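PDB 3T49: fibrinogen-binding protein from Staphylococcus aureus subsp. aureus, which probably blocks host complement by binding the C3b-containing convertases, as a secreted virulence factor of the staphylococcal complement inhibitor family (SCIN-B). Local coordinates for residues 8-11 with 12-15; 32-35 with 36-40; 49-52 with 53-57. All coordinates share one frame; numbering follows the deposited sequence. Where two conformers were deposited one is given.

Contact 1. Residues 8-11 with 12-15; sequences ELRT and LLNK
L13 N donates to L9 O over 2.9 Å, and one residue earlier in each segment L12 N donates to E8 O; both bonds are nearly straight. N14 N still bonds R10 O at 2.9 Å, but the angle has dropped to 136°, and the same N-H makes a second, weak bond to T11 O. L12 O takes a hydrogen bond from Y64 of helix 50-72.

Among the side chains, R10 carries the clearest contact. Its CG lies anti to the backbone N (chi1 -178°), and bends at chi2 and chi3 carry the chain toward the C-terminal end of the helix, bringing the guanidinium over L13. L13 CD1 sits beneath the centre of one face, 3.9 Å from R10 CZ. N14 crosses the arginine at about a right angle, with OD1 3.5 Å from R10 CD and the amide plane turned 40° from the guanidinium. On T11, the methyl CG2 runs alongside the end of K15, 3.9 Å from NZ, while OG1 is hydrogen-bonded to E7 O one turn back.

L9 is buried against A41 of helix 28-47 and M53 and A56 of helix 50-72, and L13 against A41 and L45, whereas R10, T11 and N14 remain exposed. This division of apolar inner from polar outer face is characteristic of an amphipathic helix in a helical bundle, here the last turns of helix 5-13.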
loop_
_atom_site.group_PDB
_atom_site.type_symbol
_atom_site.label_atom_id
_atom_site.label_comp_id
_atom_site.label_asym_id
_atom_site.label_seq_id
_atom_site.Cartn_x
_atom_site.Cartn_y
_atom_site.Cartn_z
ATOM N N GLU A 8 2.792 12.061 0.086
ATOM C CA GLU A 8 1.763 11.279 -0.615
ATOM C C GLU A 8 1.870 9.825 -0.155
ATOM O O GLU A 8 0.875 9.146 0.146
ATOM C CB GLU A 8 1.925 11.365 -2.136
ATOM C CG GLU A 8 1.644 12.754 -2.742
ATOM C CD GLU A 8 1.899 12.788 -4.245
ATOM O OE1 GLU A 8 2.760 12.008 -4.721
ATOM O OE2 GLU A 8 1.244 13.592 -4.951
ATOM N N LEU A 9 3.094 9.344 -0.017
ATOM C CA LEU A 9 3.311 7.955 0.368
ATOM C C LEU A 9 2.917 7.735 1.818
ATOM O O LEU A 9 2.296 6.724 2.134
ATOM C CB LEU A 9 4.754 7.568 0.111
ATOM C CG LEU A 9 5.125 6.136 0.429
ATOM C CD1 LEU A 9 4.216 5.115 -0.269
ATOM C CD2 LEU A 9 6.584 5.907 0.074
ATOM N N ARG A 10 3.231 8.652 2.731
ATOM C CA ARG A 10 2.779 8.518 4.103
ATOM C C ARG A 10 1.238 8.476 4.195
ATOM O O ARG A 10 0.696 7.684 4.975
ATOM C CB ARG A 10 3.390 9.651 4.965
ATOM C CG ARG A 10 3.028 9.605 6.476
ATOM C CD ARG A 10 3.155 8.236 7.149
ATOM N NE ARG A 10 4.542 7.767 7.274
ATOM C CZ ARG A 10 4.921 6.635 7.861
ATOM N NH1 ARG A 10 4.016 5.804 8.365
ATOM N NH2 ARG A 10 6.205 6.306 7.924
ATOM N N THR A 11 0.560 9.315 3.424
ATOM C CA THR A 11 -0.903 9.317 3.408
ATOM C C THR A 11 -1.412 7.936 3.014
ATOM O O THR A 11 -2.353 7.414 3.625
ATOM C CB THR A 11 -1.431 10.394 2.485
ATOM O OG1 THR A 11 -1.093 11.678 3.057
ATOM C CG2 THR A 11 -2.944 10.309 2.317
ATOM N N LEU A 12 -0.797 7.317 2.010
ATOM C CA LEU A 12 -1.204 5.956 1.622
ATOM C C LEU A 12 -0.916 4.967 2.730
ATOM O O LEU A 12 -1.748 4.085 3.007
ATOM C CB LEU A 12 -0.544 5.528 0.310
ATOM C CG LEU A 12 -1.059 6.248 -0.915
ATOM C CD1 LEU A 12 -0.041 6.084 -2.038
ATOM C CD2 LEU A 12 -2.406 5.774 -1.374
ATOM N N LEU A 13 0.249 5.079 3.366
ATOM C CA LEU A 13 0.607 4.181 4.469
ATOM C C LEU A 13 -0.361 4.296 5.621
ATOM O O LEU A 13 -0.617 3.317 6.341
ATOM C CB LEU A 13 2.006 4.469 4.984
ATOM C CG LEU A 13 3.119 3.840 4.205
ATOM C CD1 LEU A 13 4.469 4.352 4.780
ATOM C CD2 LEU A 13 3.000 2.294 4.317
ATOM N N ASN A 14 -0.927 5.483 5.803
ATOM C CA ASN A 14 -1.825 5.671 6.940
ATOM C C ASN A 14 -3.110 4.862 6.791
ATOM O O ASN A 14 -3.799 4.654 7.772
ATOM C CB ASN A 14 -2.167 7.151 7.147
ATOM C CG ASN A 14 -0.999 7.968 7.714
ATOM O OD1 ASN A 14 -0.049 7.430 8.247
ATOM N ND2 ASN A 14 -1.112 9.287 7.583
ATOM N N LYS A 15 -3.420 4.414 5.574
ATOM C CA LYS A 15 -4.580 3.545 5.328
ATOM C C LYS A 15 -4.228 2.069 5.255
ATOM O O LYS A 15 -5.118 1.232 5.113
ATOM C CB LYS A 15 -5.254 3.929 4.011
ATOM C CG LYS A 15 -5.477 5.395 3.832
ATOM C CD LYS A 15 -6.205 5.649 2.507
ATOM C CE LYS A 15 -5.854 7.019 1.908
ATOM N NZ LYS A 15 -6.064 8.105 2.878
#

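Contact 2. Residues 32-35 with 36-40; sequences RTIM and MNEYR. With SO4 (sulfate ion), chain F.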
loop_
_atom_site.group_PDB
_atom_site.type_symbol
_atom_site.label_atom_id
_atom_site.label_comp_id
_atom_site.label_asym_id
_atom_site.label_seq_id
_atom_site.Cartn_x
_atom_site.Cartn_y
_atom_site.Cartn_z
ATOM N N ARG A 32 -0.963 -9.929 1.825
ATOM C CA ARG A 32 0.484 -10.048 1.692
ATOM C C ARG A 32 1.064 -9.014 0.739
ATOM O O ARG A 32 2.191 -8.572 0.950
ATOM C CB ARG A 32 0.959 -11.482 1.405
ATOM C CG ARG A 32 0.706 -11.989 0.022
ATOM C CD ARG A 32 1.563 -13.259 -0.307
ATOM N NE ARG A 32 1.071 -13.820 -1.566
ATOM C CZ ARG A 32 0.092 -14.711 -1.662
ATOM N NH1 ARG A 32 -0.511 -15.204 -0.605
ATOM N NH2 ARG A 32 -0.288 -15.102 -2.867
ATOM N N THR A 33 0.284 -8.552 -0.244
ATOM C CA THR A 33 0.730 -7.477 -1.111
ATOM C C THR A 33 0.790 -6.141 -0.342
ATOM O O THR A 33 1.745 -5.363 -0.479
ATOM C CB THR A 33 -0.149 -7.400 -2.378
ATOM O OG1 THR A 33 -0.077 -8.660 -3.055
ATOM C CG2 THR A 33 0.349 -6.307 -3.300
ATOM N N ILE A 34 -0.206 -5.908 0.495
ATOM C CA ILE A 34 -0.152 -4.741 1.352
ATOM C C ILE A 34 1.079 -4.782 2.275
ATOM O O ILE A 34 1.822 -3.813 2.383
ATOM C CB ILE A 34 -1.422 -4.595 2.164
ATOM C CG1 ILE A 34 -2.620 -4.301 1.252
ATOM C CG2 ILE A 34 -1.242 -3.474 3.186
ATOM C CD1 ILE A 34 -3.951 -4.519 1.922
ATOM N N MET A 35 1.349 -5.932 2.900
ATOM C CA MET A 35 2.450 -6.034 3.870
ATOM C C MET A 35 3.796 -5.863 3.211
ATOM O O MET A 35 4.689 -5.216 3.757
ATOM C CB MET A 35 2.382 -7.378 4.597
ATOM C CG MET A 35 1.110 -7.599 5.389
ATOM S SD MET A 35 0.776 -6.314 6.619
ATOM C CE MET A 35 2.225 -6.461 7.643
ATOM N N MET A 36 3.958 -6.420 2.002
ATOM C CA MET A 36 5.175 -6.204 1.235
ATOM C C MET A 36 5.399 -4.711 0.992
ATOM O O MET A 36 6.515 -4.194 1.129
ATOM C CB MET A 36 5.125 -6.949 -0.104
ATOM C CG MET A 36 6.278 -6.644 -1.037
ATOM S SD MET A 36 7.858 -7.190 -0.456
ATOM C CE MET A 36 7.792 -8.907 -0.952
ATOM N N ASN A 37 4.339 -4.029 0.594
ATOM C CA ASN A 37 4.506 -2.627 0.283
ATOM C C ASN A 37 4.574 -1.724 1.484
ATOM O O ASN A 37 5.136 -0.645 1.377
ATOM C CB ASN A 37 3.486 -2.209 -0.733
ATOM C CG ASN A 37 3.860 -2.709 -2.106
ATOM O OD1 ASN A 37 4.813 -2.213 -2.716
ATOM N ND2 ASN A 37 3.154 -3.717 -2.585
ATOM N N GLU A 38 4.081 -2.162 2.636
ATOM C CA GLU A 38 4.348 -1.448 3.868
ATOM C C GLU A 38 5.827 -1.446 4.109
ATOM O O GLU A 38 6.428 -0.418 4.423
ATOM C CB GLU A 38 3.657 -2.116 5.052
ATOM C CG GLU A 38 2.162 -1.908 5.061
ATOM C CD GLU A 38 1.480 -2.660 6.188
ATOM O OE1 GLU A 38 2.174 -3.243 7.062
ATOM O OE2 GLU A 38 0.240 -2.664 6.237
ATOM N N TYR A 39 6.445 -2.609 3.980
ATOM C CA TYR A 39 7.885 -2.722 4.194
ATOM C C TYR A 39 8.666 -1.853 3.217
ATOM O O TYR A 39 9.576 -1.109 3.612
ATOM C CB TYR A 39 8.316 -4.191 4.063
ATOM C CG TYR A 39 9.803 -4.400 3.976
ATOM C CD1 TYR A 39 10.587 -4.347 5.096
ATOM C CD2 TYR A 39 10.406 -4.625 2.751
ATOM C CE1 TYR A 39 11.966 -4.549 5.022
ATOM C CE2 TYR A 39 11.785 -4.827 2.661
ATOM C CZ TYR A 39 12.546 -4.778 3.807
ATOM O OH TYR A 39 13.915 -4.970 3.740
ATOM N N ARG A 40 8.329 -1.944 1.934
ATOM C CA ARG A 40 9.066 -1.204 0.915
ATOM C C ARG A 40 8.857 0.295 1.094
ATOM O O ARG A 40 9.815 1.053 0.966
ATOM C CB ARG A 40 8.614 -1.637 -0.476
ATOM C CG ARG A 40 9.037 -3.037 -0.848
ATOM C CD ARG A 40 8.594 -3.391 -2.240
ATOM N NE ARG A 40 9.187 -4.663 -2.632
ATOM C CZ ARG A 40 8.739 -5.421 -3.620
ATOM N NH1 ARG A 40 7.669 -5.055 -4.290
ATOM N NH2 ARG A 40 9.347 -6.564 -3.913
HETATM S S SO4 F . 2.465 -13.273 -4.979
HETATM O O1 SO4 F . 2.534 -12.638 -3.665
HETATM O O2 SO4 F . 3.675 -14.063 -5.185
HETATM O O3 SO4 F . 1.289 -14.129 -5.050
HETATM O O4 SO4 F . 2.378 -12.243 -6.007
#
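M36 continues helix 28-47 of the bundle by donating its N-H to R32 O at 3.0 Å, the first of four successive i to i+4 backbone bonds that join residues 32-35 to 36-39. R32 itself leads away from this turn: its NE and NH2 hold two oxygens of a sulfate ion, probably from the crystallisation liquor, in a two-point grip at the guanidinium edge.

At N37 the bonding doubles. Its backbone N and its ND2 both donate to T33 O, at 3.1 Å and 3.0 Å, and reach that oxygen from opposite faces of the carbonyl plane. With CG beside the backbone N (chi1 -76°), the buried amide turns back to this acceptor, ND2 also lying 3.9 Å from T33 CG2. The T33 hydroxyl is engaged separately, with Y29 O.

E38 N bonds I34 O at 2.8 Å, nearly along the C=O axis. E38 OE2 is weakly hydrogen-bonded with S16 OG and stands 3.5 Å from I34 CG2. M35 is modelled in two conformations, and in one of them bends at chi2 and chi3 lay its end beside this buried carboxylate. Y39 N closes the series on M35 O at 3.2 Å.

Contact 3. Residues 49-52 with 53-57; sequences DFVS and MADAK
D49 O accepts from M53 N at 2.8 Å, the donor lying in the carbonyl plane, and this bond opens the ladder of helix 50-72. Three further backbone bonds of regular helical geometry follow: A54 N to F50 O, D55 N to V51 O and A56 N to S52 O, all between 3.0 and 3.1 Å.

The side chain of D49 supplies the capping bonds. OD1 accepts from S52 N at 3.1 Å with an almost straight N-H...O angle of 171°, the donor coming from above the carboxylate plane, and weakly from V51 N. One carboxylate oxygen thus serves two amides of the first turn, and its negative charge would be expected to interact favourably with the positive end of the helix dipole.

The apolar contact is a CH-pi interaction. The methyl CE of M53 stands over the face of the F50 ring, 3.8 Å from its centroid and only 10° off the ring normal. M53 is extended through chi2 and then bends at chi3 (-75°), which turns CE back over the ring. Closer to the backbone, M53 CG packs 3.2 Å from D49 O.

Buried M53 also meets S5 and L9 of helix 5-13, as well as A44 and L45 of helix 28-47, so the first turn is joined to helices 5-13 and 28-47. An aspartate N-cap followed by regular helical bonding is the classic start of an alpha-helix, here the long C-terminal helix of the bundle.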
loop_
_atom_site.group_PDB
_atom_site.type_symbol
_atom_site.label_atom_id
_atom_site.label_comp_id
_atom_site.label_asym_id
_atom_site.label_seq_id
_atom_site.Cartn_x
_atom_site.Cartn_y
_atom_site.Cartn_z
ATOM N N ASP A 49 14.553 7.382 -0.691
ATOM C CA ASP A 49 14.799 6.775 -1.985
ATOM C C ASP A 49 13.583 7.063 -2.853
ATOM O O ASP A 49 12.539 6.429 -2.712
ATOM C CB ASP A 49 15.019 5.274 -1.786
ATOM C CG ASP A 49 15.245 4.524 -3.103
ATOM O OD1 ASP A 49 14.933 5.035 -4.204
ATOM O OD2 ASP A 49 15.747 3.381 -3.007
ATOM N N PHE A 50 13.678 8.059 -3.728
ATOM C CA PHE A 50 12.550 8.525 -4.541
ATOM C C PHE A 50 12.065 7.451 -5.502
ATOM O O PHE A 50 10.885 7.393 -5.777
ATOM C CB PHE A 50 12.932 9.797 -5.313
ATOM C CG PHE A 50 12.903 11.025 -4.475
ATOM C CD1 PHE A 50 13.972 11.357 -3.664
ATOM C CD2 PHE A 50 11.816 11.855 -4.489
ATOM C CE1 PHE A 50 13.948 12.509 -2.887
ATOM C CE2 PHE A 50 11.785 13.014 -3.720
ATOM C CZ PHE A 50 12.858 13.344 -2.941
ATOM N N VAL A 51 12.967 6.620 -6.000
ATOM C CA VAL A 51 12.596 5.584 -6.970
ATOM C C VAL A 51 11.720 4.553 -6.242
ATOM O O VAL A 51 10.618 4.224 -6.721
ATOM C CB VAL A 51 13.838 4.930 -7.597
ATOM C CG1 VAL A 51 13.462 3.754 -8.462
ATOM C CG2 VAL A 51 14.599 5.929 -8.477
ATOM N N SER A 52 12.145 4.115 -5.052
ATOM C CA SER A 52 11.370 3.158 -4.267
ATOM C C SER A 52 10.106 3.799 -3.745
ATOM O O SER A 52 9.081 3.119 -3.644
ATOM C CB SER A 52 12.205 2.597 -3.134
ATOM O OG SER A 52 13.285 1.842 -3.667
ATOM N N MET A 53 10.121 5.086 -3.388
ATOM C CA MET A 53 8.911 5.771 -2.913
ATOM C C MET A 53 7.884 5.760 -4.018
ATOM O O MET A 53 6.704 5.479 -3.758
ATOM C CB MET A 53 9.193 7.212 -2.417
ATOM C CG MET A 53 9.923 7.227 -1.090
ATOM S SD MET A 53 10.005 8.867 -0.283
ATOM C CE MET A 53 11.250 9.739 -1.234
ATOM N N ALA A 54 8.284 6.058 -5.259
ATOM C CA ALA A 54 7.340 6.083 -6.356
ATOM C C ALA A 54 6.756 4.699 -6.614
ATOM O O ALA A 54 5.546 4.574 -6.849
ATOM C CB ALA A 54 8.025 6.642 -7.620
ATOM N N ASP A 55 7.575 3.678 -6.559
ATOM C CA ASP A 55 7.143 2.309 -6.822
ATOM C C ASP A 55 6.136 1.880 -5.755
ATOM O O ASP A 55 5.125 1.252 -6.069
ATOM C CB ASP A 55 8.341 1.383 -6.845
ATOM C CG ASP A 55 9.171 1.540 -8.117
ATOM O OD1 ASP A 55 8.659 2.157 -9.074
ATOM O OD2 ASP A 55 10.320 1.055 -8.142
ATOM N N ALA A 56 6.405 2.207 -4.498
ATOM C CA ALA A 56 5.504 1.831 -3.406
ATOM C C ALA A 56 4.195 2.589 -3.501
ATOM O O ALA A 56 3.132 2.037 -3.207
ATOM C CB ALA A 56 6.149 2.062 -2.067
ATOM N N LYS A 57 4.232 3.851 -3.904
ATOM C CA LYS A 57 3.027 4.624 -4.082
ATOM C C LYS A 57 2.150 3.970 -5.129
ATOM O O LYS A 57 0.943 3.767 -4.902
ATOM C CB LYS A 57 3.341 6.070 -4.494
ATOM C CG LYS A 57 2.109 6.880 -4.722
ATOM C CD LYS A 57 2.439 8.284 -5.226
ATOM C CE LYS A 57 2.889 8.246 -6.664
ATOM N NZ LYS A 57 3.106 9.618 -7.205
#

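Along the chain the three contacts come in series: contact 1 at the end of helix 5-13, contact 2 within helix 28-47 and contact 3 at the start of helix 50-72. Their centres lie about 12 to 13 Å apart, and each touches the other two. Contacts 1 and 3 meet at several points: L9 packs on M53, L12 on K57, and a long, weak ion pair runs from E8 OE1 to K57 NZ. L13 CD2 approaches E38 CA to join contacts 1 and 2, and N37 OD1 lies near A56 CA between contacts 2 and 3. Three helices thus pack together within this small, single-chain, all-helical inhibitor.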